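Local coordinates for malonyl CoA-acyl carrier protein transacylase (Burkholderia pseudomallei, PDB 3G87) that probably transfers the malonyl group of malonyl-CoA to holo acyl carrier protein, releasing free coenzyme A, at residues R45-C48 / V49-R53; V114-R117 / A118-M121; Q205-A208 / A209-S213. All coordinates share one frame; numbering follows the deposited sequence.

Interaction 1: R45-C48 / V49-R53; sequences RALC and VDDPR
Arg45 reaches along the outside of its helix over Val49, one turn on, and ends beside Asp50. From CB the chain leaves with CG anti to the backbone N (chi1 -177°), which brings CG alongside the valine, 4.1 Å from Val49 CG2, and it stays extended as far as NE. Farther out the guanidinium presents one face to the valine: CZ lies under Val49 CG2, which sits over the centre of the group, 4.2 Å above its plane. At the tip NH1 is the atom that approaches the second branch, 4.0 Å from Val49 CG1. The same Arg45 NH1 lies 4.4 Å from Asp50 OD2, beyond salt-bridge range, and two waters at the edge of the guanidinium, in its plane, bridge the distance. Each accepts from NH1; one donates to Asp50 OD1, while the other reaches OD2 by a weak bond. Arg45 also packs against Phe26 of helix 25-28.

Behind these side chains the helix ends in a wider turn. Val49 N still bonds to Arg45 O at 2.8 Å, but Ala46 O takes two donors, Asp50 N and, at 2.8 Å, Asp51 N, the latter an i to i+5 bond of pi type. Asp51 then leaves helical geometry with positive phi (38°), and its carboxylate turns forward to accept from the backbone N of Glu55 and of Leu56. On the inner side Leu47 and Cys48 pack on helix 59-81.

The pairing of Arg45 with Asp50 is thus solvent-mediated: the opposite charges probably attract through the two waters, while the apolar valine lies over one face of the guanidinium and leaves its edge to polar partners.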
loop_
_atom_site.group_PDB
_atom_site.type_symbol
_atom_site.label_atom_id
_atom_site.label_comp_id
_atom_site.label_asym_id
_atom_site.label_seq_id
_atom_site.Cartn_x
_atom_site.Cartn_y
_atom_site.Cartn_z
ATOM N N ARG A 45 -19.124 -6.766 -3.477
ATOM C CA ARG A 45 -18.890 -8.100 -4.042
ATOM C C ARG A 45 -18.962 -8.019 -5.554
ATOM O O ARG A 45 -18.169 -8.647 -6.239
ATOM C CB ARG A 45 -19.907 -9.145 -3.515
ATOM C CG ARG A 45 -19.601 -10.557 -4.064
ATOM C CD ARG A 45 -20.789 -11.509 -3.899
ATOM N NE ARG A 45 -20.411 -12.854 -4.298
ATOM C CZ ARG A 45 -20.384 -13.310 -5.532
ATOM N NH1 ARG A 45 -20.788 -12.541 -6.533
ATOM N NH2 ARG A 45 -19.961 -14.568 -5.745
ATOM N N ALA A 46 -19.943 -7.267 -6.058
ATOM C CA ALA A 46 -20.108 -7.073 -7.485
ATOM C C ALA A 46 -18.846 -6.402 -8.043
ATOM O O ALA A 46 -18.297 -6.853 -9.041
ATOM C CB ALA A 46 -21.326 -6.224 -7.759
ATOM N N LEU A 47 -18.377 -5.346 -7.390
ATOM C CA LEU A 47 -17.232 -4.585 -7.897
ATOM C C LEU A 47 -16.029 -5.517 -8.009
ATOM O O LEU A 47 -15.291 -5.491 -9.018
ATOM C CB LEU A 47 -16.940 -3.406 -6.943
ATOM C CG LEU A 47 -15.579 -2.665 -7.108
ATOM C CD1 LEU A 47 -15.504 -1.818 -8.396
ATOM C CD2 LEU A 47 -15.285 -1.764 -5.942
ATOM N N CYS A 48 -15.849 -6.359 -6.972
ATOM C CA CYS A 48 -14.706 -7.303 -6.884
ATOM C C CYS A 48 -14.729 -8.582 -7.772
ATOM O O CYS A 48 -13.703 -8.938 -8.466
ATOM C CB CYS A 48 -14.446 -7.682 -5.413
ATOM S SG CYS A 48 -13.768 -6.320 -4.359
ATOM N N VAL A 49 -15.873 -9.279 -7.746
ATOM C CA VAL A 49 -16.002 -10.585 -8.418
ATOM C C VAL A 49 -16.360 -10.387 -9.893
ATOM O O VAL A 49 -15.699 -10.959 -10.762
ATOM C CB VAL A 49 -17.003 -11.540 -7.689
ATOM C CG1 VAL A 49 -17.271 -12.777 -8.524
ATOM C CG2 VAL A 49 -16.495 -11.915 -6.282
ATOM N N ASP A 50 -17.347 -9.537 -10.166
ATOM C CA ASP A 50 -17.846 -9.323 -11.524
ATOM C C ASP A 50 -17.239 -8.095 -12.241
ATOM O O ASP A 50 -17.056 -8.138 -13.461
ATOM C CB ASP A 50 -19.382 -9.142 -11.534
ATOM C CG ASP A 50 -20.134 -10.212 -10.674
ATOM O OD1 ASP A 50 -19.668 -11.403 -10.780
ATOM O OD2 ASP A 50 -21.185 -9.847 -9.940
ATOM N N ASP A 51 -16.949 -7.010 -11.499
ATOM C CA ASP A 51 -16.508 -5.727 -12.060
ATOM C C ASP A 51 -17.173 -5.273 -13.377
ATOM O O ASP A 51 -16.467 -5.004 -14.342
ATOM C CB ASP A 51 -14.980 -5.644 -12.208
ATOM C CG ASP A 51 -14.487 -4.177 -12.320
ATOM O OD1 ASP A 51 -15.311 -3.246 -12.090
ATOM O OD2 ASP A 51 -13.282 -3.951 -12.648
ATOM N N PRO A 52 -18.470 -5.118 -13.417
ATOM C CA PRO A 52 -19.166 -4.812 -14.642
ATOM C C PRO A 52 -18.841 -3.522 -15.368
ATOM O O PRO A 52 -18.869 -3.564 -16.527
ATOM C CB PRO A 52 -20.618 -4.861 -14.217
ATOM C CG PRO A 52 -20.603 -4.945 -12.856
ATOM C CD PRO A 52 -19.417 -5.528 -12.402
ATOM N N ARG A 53 -18.512 -2.443 -14.696
ATOM C CA ARG A 53 -18.176 -1.203 -15.326
ATOM C C ARG A 53 -16.677 -0.977 -15.379
ATOM O O ARG A 53 -16.222 0.101 -15.566
ATOM C CB ARG A 53 -18.879 -0.065 -14.625
ATOM C CG ARG A 53 -20.327 -0.197 -14.610
ATOM C CD ARG A 53 -21.011 0.901 -13.850
ATOM N NE ARG A 53 -20.909 0.646 -12.431
ATOM C CZ ARG A 53 -21.538 -0.313 -11.794
ATOM N NH1 ARG A 53 -22.362 -1.090 -12.415
ATOM N NH2 ARG A 53 -21.369 -0.471 -10.526
HETATM O O HOH W 1 -20.204 -13.382 -9.312
HETATM O O HOH W 2 -21.925 -10.053 -6.718
#

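Interaction 2: V114-R117 / A118-M121; sequences VARR and AELM
Met121 lays its sulfur over one face of the Arg117 guanidinium, a turn back along the same helix. SD stands 3.8 Å above the plane, offset toward the rim, and Met121 SD also meets the aliphatic part of the arginine, 3.8 Å from Arg117 CG. The two side chains cross obliquely: the arginine runs extended from CG to NE with CG anti to the backbone N (chi1 179°), whereas the methionine bends at its last torsion (chi3 52°).

On the neighbouring side of the helix Arg116 behaves differently. Bent at chi2 and chi3, it curls over the next turn, so that Arg116 NH1 lies 3.9 Å from Glu119 CG and Arg116 NH2 lies 4.0 Å from Leu120 CD2. Its contact with the glutamate is to the methylene groups; Arg116 NH1 stays 5.8 Å from Glu119 OE1, and Glu119 OE2 is bonded to Gln123 NE2 instead. Beneath these groups four successive i to i+4 bonds keep the turns regular, among them Met121 N to Arg117 O at 3.0 Å with an N-H...O angle of 168°.

In the next shell Arg117 NH2 donates to Ser92 OG and makes a weak bond to Gln244 OE1. Phe96 and His196 also touch this side chain. Gln63 of helix 59-81 packs on Ala118 and Met121, and Ala203 and Ala206 of helix 201-211 lie against Leu120.

Ser92 stands in a Gly-x-Ser-x-Gly sequence at a strand-to-helix turn, consistent with the nucleophile elbow of acyltransferases. An arginine reaching that serine from a neighbouring helix is a familiar feature of malonyl transferases, where it pairs with the malonyl carboxylate; the position of Arg117 beside Ser92, with Met121 bordering its guanidinium, is consistent with that arrangement.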
loop_
_atom_site.group_PDB
_atom_site.type_symbol
_atom_site.label_atom_id
_atom_site.label_comp_id
_atom_site.label_asym_id
_atom_site.label_seq_id
_atom_site.Cartn_x
_atom_site.Cartn_y
_atom_site.Cartn_z
ATOM N N VAL A 114 -10.830 4.805 4.258
ATOM C CA VAL A 114 -10.382 4.419 2.938
ATOM C C VAL A 114 -11.155 5.078 1.794
ATOM O O VAL A 114 -10.589 5.550 0.885
ATOM C CB VAL A 114 -10.306 2.896 2.782
ATOM C CG1 VAL A 114 -10.232 2.509 1.410
ATOM C CG2 VAL A 114 -9.170 2.319 3.513
ATOM N N ALA A 115 -12.467 5.098 1.916
ATOM C CA ALA A 115 -13.329 5.793 1.018
ATOM C C ALA A 115 -13.027 7.284 0.922
ATOM O O ALA A 115 -13.013 7.792 -0.114
ATOM C CB ALA A 115 -14.734 5.538 1.328
ATOM N N ARG A 116 -12.739 7.952 2.006
ATOM C CA ARG A 116 -12.338 9.342 1.929
ATOM C C ARG A 116 -10.972 9.494 1.291
ATOM O O ARG A 116 -10.796 10.326 0.474
ATOM C CB ARG A 116 -12.425 10.050 3.286
ATOM C CG ARG A 116 -12.065 11.510 3.312
ATOM C CD ARG A 116 -13.217 12.417 3.377
ATOM N NE ARG A 116 -14.258 12.025 2.457
ATOM C CZ ARG A 116 -14.548 12.564 1.277
ATOM N NH1 ARG A 116 -15.520 12.076 0.579
ATOM N NH2 ARG A 116 -13.944 13.589 0.801
ATOM N N ARG A 117 -10.030 8.656 1.662
ATOM C CA ARG A 117 -8.716 8.649 1.069
ATOM C C ARG A 117 -8.758 8.432 -0.437
ATOM O O ARG A 117 -8.135 9.105 -1.167
ATOM C CB ARG A 117 -7.822 7.617 1.748
ATOM C CG ARG A 117 -6.444 7.521 1.186
ATOM C CD ARG A 117 -5.747 6.345 1.701
ATOM N NE ARG A 117 -4.308 6.409 1.656
ATOM C CZ ARG A 117 -3.561 5.667 0.871
ATOM N NH1 ARG A 117 -4.120 4.874 0.011
ATOM N NH2 ARG A 117 -2.281 5.748 0.933
ATOM N N ALA A 118 -9.559 7.485 -0.842
ATOM C CA ALA A 118 -9.667 7.070 -2.203
ATOM C C ALA A 118 -10.368 8.101 -3.040
ATOM O O ALA A 118 -9.943 8.374 -4.116
ATOM C CB ALA A 118 -10.334 5.723 -2.304
ATOM N N GLU A 119 -11.416 8.688 -2.506
ATOM C CA GLU A 119 -12.080 9.828 -3.161
ATOM C C GLU A 119 -11.143 11.002 -3.380
ATOM O O GLU A 119 -11.061 11.490 -4.515
ATOM C CB GLU A 119 -13.326 10.270 -2.393
ATOM C CG GLU A 119 -13.938 11.542 -2.921
ATOM C CD GLU A 119 -14.352 11.477 -4.397
ATOM O OE1 GLU A 119 -14.730 10.395 -4.868
ATOM O OE2 GLU A 119 -14.308 12.522 -5.103
ATOM N N LEU A 120 -10.417 11.448 -2.341
ATOM C CA LEU A 120 -9.515 12.605 -2.536
ATOM C C LEU A 120 -8.382 12.294 -3.540
ATOM O O LEU A 120 -8.062 13.109 -4.456
ATOM C CB LEU A 120 -8.908 13.107 -1.220
ATOM C CG LEU A 120 -9.911 13.552 -0.166
ATOM C CD1 LEU A 120 -9.286 13.452 1.235
ATOM C CD2 LEU A 120 -10.414 14.966 -0.456
ATOM N N MET A 121 -7.744 11.140 -3.371
ATOM C CA MET A 121 -6.674 10.813 -4.268
ATOM C C MET A 121 -7.169 10.766 -5.720
ATOM O O MET A 121 -6.468 11.210 -6.625
ATOM C CB MET A 121 -5.976 9.520 -3.847
ATOM C CG MET A 121 -5.060 9.740 -2.645
ATOM S SD MET A 121 -4.436 8.205 -1.965
ATOM C CE MET A 121 -3.730 7.336 -3.423
#

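Interaction 3: Q205-A208 / A209-S213; sequences QAFA and AHLQS
Phe207 swings its ring forward along the helix because CG lies anti to the backbone N (chi1 -180°), and there it meets Leu211 on the following turn. The leucine answers from an unusual first torsion, chi1 -95°, with CD1 carried back toward the phenylalanine. Leu211 CD1 comes 3.4 Å from Phe207 CE2, a close approach, and 3.8 Å from Phe207 CD2; the branch carbon Leu211 CG stands 3.8 Å from Phe207 CE2. The leucine thus comes to the ring obliquely, nearest CE2.

Near CE1, the other meta carbon of the ring, is His210, whose CG is likewise anti to the backbone N. Phe207 CE1 lies at the edge of the imidazole, near its plane, 4.4 Å from His210 CD2. This is a looser approach than that of Leu211. The imidazole also makes an edge-to-face contact with Phe214 farther along the chain and packs on Arg116, while Phe207 touches Arg117 and Leu241.

The backbone holds these groups one turn apart. Leu211 N donates to Phe207 O at 3.0 Å, and His210 N to Ala206 O at 3.2 Å. Ala209 N is shared between two carbonyls, Gln205 O and Ala206 O, the second bond being weak, with an N-H...O angle of 128°. Farther on, Ser213 N donates to His210 O, while Gln212 lays its CG 3.8 Å from Ala208 O.

The contact is therefore chiefly apolar: an aromatic ring and a leucine methyl, both buried between helices 107-123 and 237-243, are held by dispersion and by the exclusion of water, and the polar groups of the turn are engaged largely in helical bonds along the backbone.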
loop_
_atom_site.group_PDB
_atom_site.type_symbol
_atom_site.label_atom_id
_atom_site.label_comp_id
_atom_site.label_asym_id
_atom_site.label_seq_id
_atom_site.Cartn_x
_atom_site.Cartn_y
_atom_site.Cartn_z
ATOM N N GLN A 205 -3.959 16.969 3.444
ATOM C CA GLN A 205 -4.542 17.879 4.392
ATOM C C GLN A 205 -6.018 17.651 4.533
ATOM O O GLN A 205 -6.516 17.666 5.615
ATOM C CB GLN A 205 -4.238 19.336 4.078
ATOM C CG GLN A 205 -2.785 19.733 4.163
ATOM C CD GLN A 205 -1.991 19.008 5.241
ATOM O OE1 GLN A 205 -2.249 19.146 6.410
ATOM N NE2 GLN A 205 -1.015 18.249 4.828
ATOM N N ALA A 206 -6.696 17.425 3.420
ATOM C CA ALA A 206 -8.129 17.140 3.481
ATOM C C ALA A 206 -8.325 15.867 4.299
ATOM O O ALA A 206 -9.272 15.783 5.105
ATOM C CB ALA A 206 -8.743 17.004 2.075
ATOM N N PHE A 207 -7.410 14.894 4.129
ATOM C CA PHE A 207 -7.571 13.579 4.766
ATOM C C PHE A 207 -7.268 13.693 6.248
ATOM O O PHE A 207 -7.952 13.095 7.060
ATOM C CB PHE A 207 -6.648 12.518 4.162
ATOM C CG PHE A 207 -6.801 11.165 4.803
ATOM C CD1 PHE A 207 -7.959 10.389 4.567
ATOM C CD2 PHE A 207 -5.812 10.670 5.642
ATOM C CE1 PHE A 207 -8.134 9.161 5.164
ATOM C CE2 PHE A 207 -5.981 9.391 6.263
ATOM C CZ PHE A 207 -7.162 8.650 6.032
ATOM N N ALA A 208 -6.249 14.475 6.599
ATOM C CA ALA A 208 -5.908 14.710 7.999
ATOM C C ALA A 208 -7.107 15.357 8.725
ATOM O O ALA A 208 -7.324 15.125 9.909
ATOM C CB ALA A 208 -4.671 15.628 8.109
ATOM N N ALA A 209 -7.880 16.145 8.019
ATOM C CA ALA A 209 -8.962 16.858 8.614
ATOM C C ALA A 209 -10.083 15.906 8.893
ATOM O O ALA A 209 -10.716 16.031 9.888
ATOM C CB ALA A 209 -9.399 17.975 7.771
ATOM N N HIS A 210 -10.290 14.952 7.998
ATOM C CA HIS A 210 -11.316 13.957 8.119
ATOM C C HIS A 210 -10.994 13.052 9.307
ATOM O O HIS A 210 -11.858 12.669 10.026
ATOM C CB HIS A 210 -11.442 13.238 6.795
ATOM C CG HIS A 210 -12.282 12.013 6.803
ATOM N ND1 HIS A 210 -13.646 12.040 6.900
ATOM C CD2 HIS A 210 -11.956 10.726 6.644
ATOM C CE1 HIS A 210 -14.119 10.826 6.829
ATOM N NE2 HIS A 210 -13.112 10.007 6.679
ATOM N N LEU A 211 -9.716 12.783 9.500
ATOM C CA LEU A 211 -9.245 11.906 10.540
ATOM C C LEU A 211 -9.563 12.391 11.923
ATOM O O LEU A 211 -9.687 11.612 12.806
ATOM C CB LEU A 211 -7.749 11.691 10.442
ATOM C CG LEU A 211 -7.207 10.496 9.710
ATOM C CD1 LEU A 211 -5.770 10.662 9.444
ATOM C CD2 LEU A 211 -7.460 9.236 10.477
ATOM N N GLN A 212 -9.693 13.697 12.075
ATOM C CA GLN A 212 -9.994 14.298 13.338
ATOM C C GLN A 212 -11.340 13.913 13.899
ATOM O O GLN A 212 -11.560 14.060 15.051
ATOM C CB GLN A 212 -9.745 15.800 13.321
ATOM C CG GLN A 212 -8.280 16.179 13.399
ATOM C CD GLN A 212 -7.975 17.615 13.018
ATOM O OE1 GLN A 212 -8.391 18.101 11.986
ATOM N NE2 GLN A 212 -7.227 18.295 13.849
ATOM N N SER A 213 -12.205 13.350 13.088
ATOM C CA SER A 213 -13.466 12.806 13.551
ATOM C C SER A 213 -13.481 11.383 14.109
ATOM O O SER A 213 -14.528 10.855 14.350
ATOM C CB SER A 213 -14.491 12.817 12.446
ATOM O OG SER A 213 -14.738 14.068 11.960
#

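How the interactions relate
All three contacts are local, each between residues a turn or so apart in or at the end of one helix, so none closes a long loop, and they follow one another in series without nesting or crossing. Interaction 1 comes first, at the end of helix 44-50, on the periphery, its inner face resting on helix 59-81. Interaction 2 lies in helix 107-123, about 19 Å away between centres, with its inner face also against helix 59-81. Interaction 3 touches interaction 2, joining helices 107-123 and 201-211, with the centres of the two contacts about 11 Å apart. Interactions 1 and 3 do not touch, their nearest atoms being about 17 Å apart.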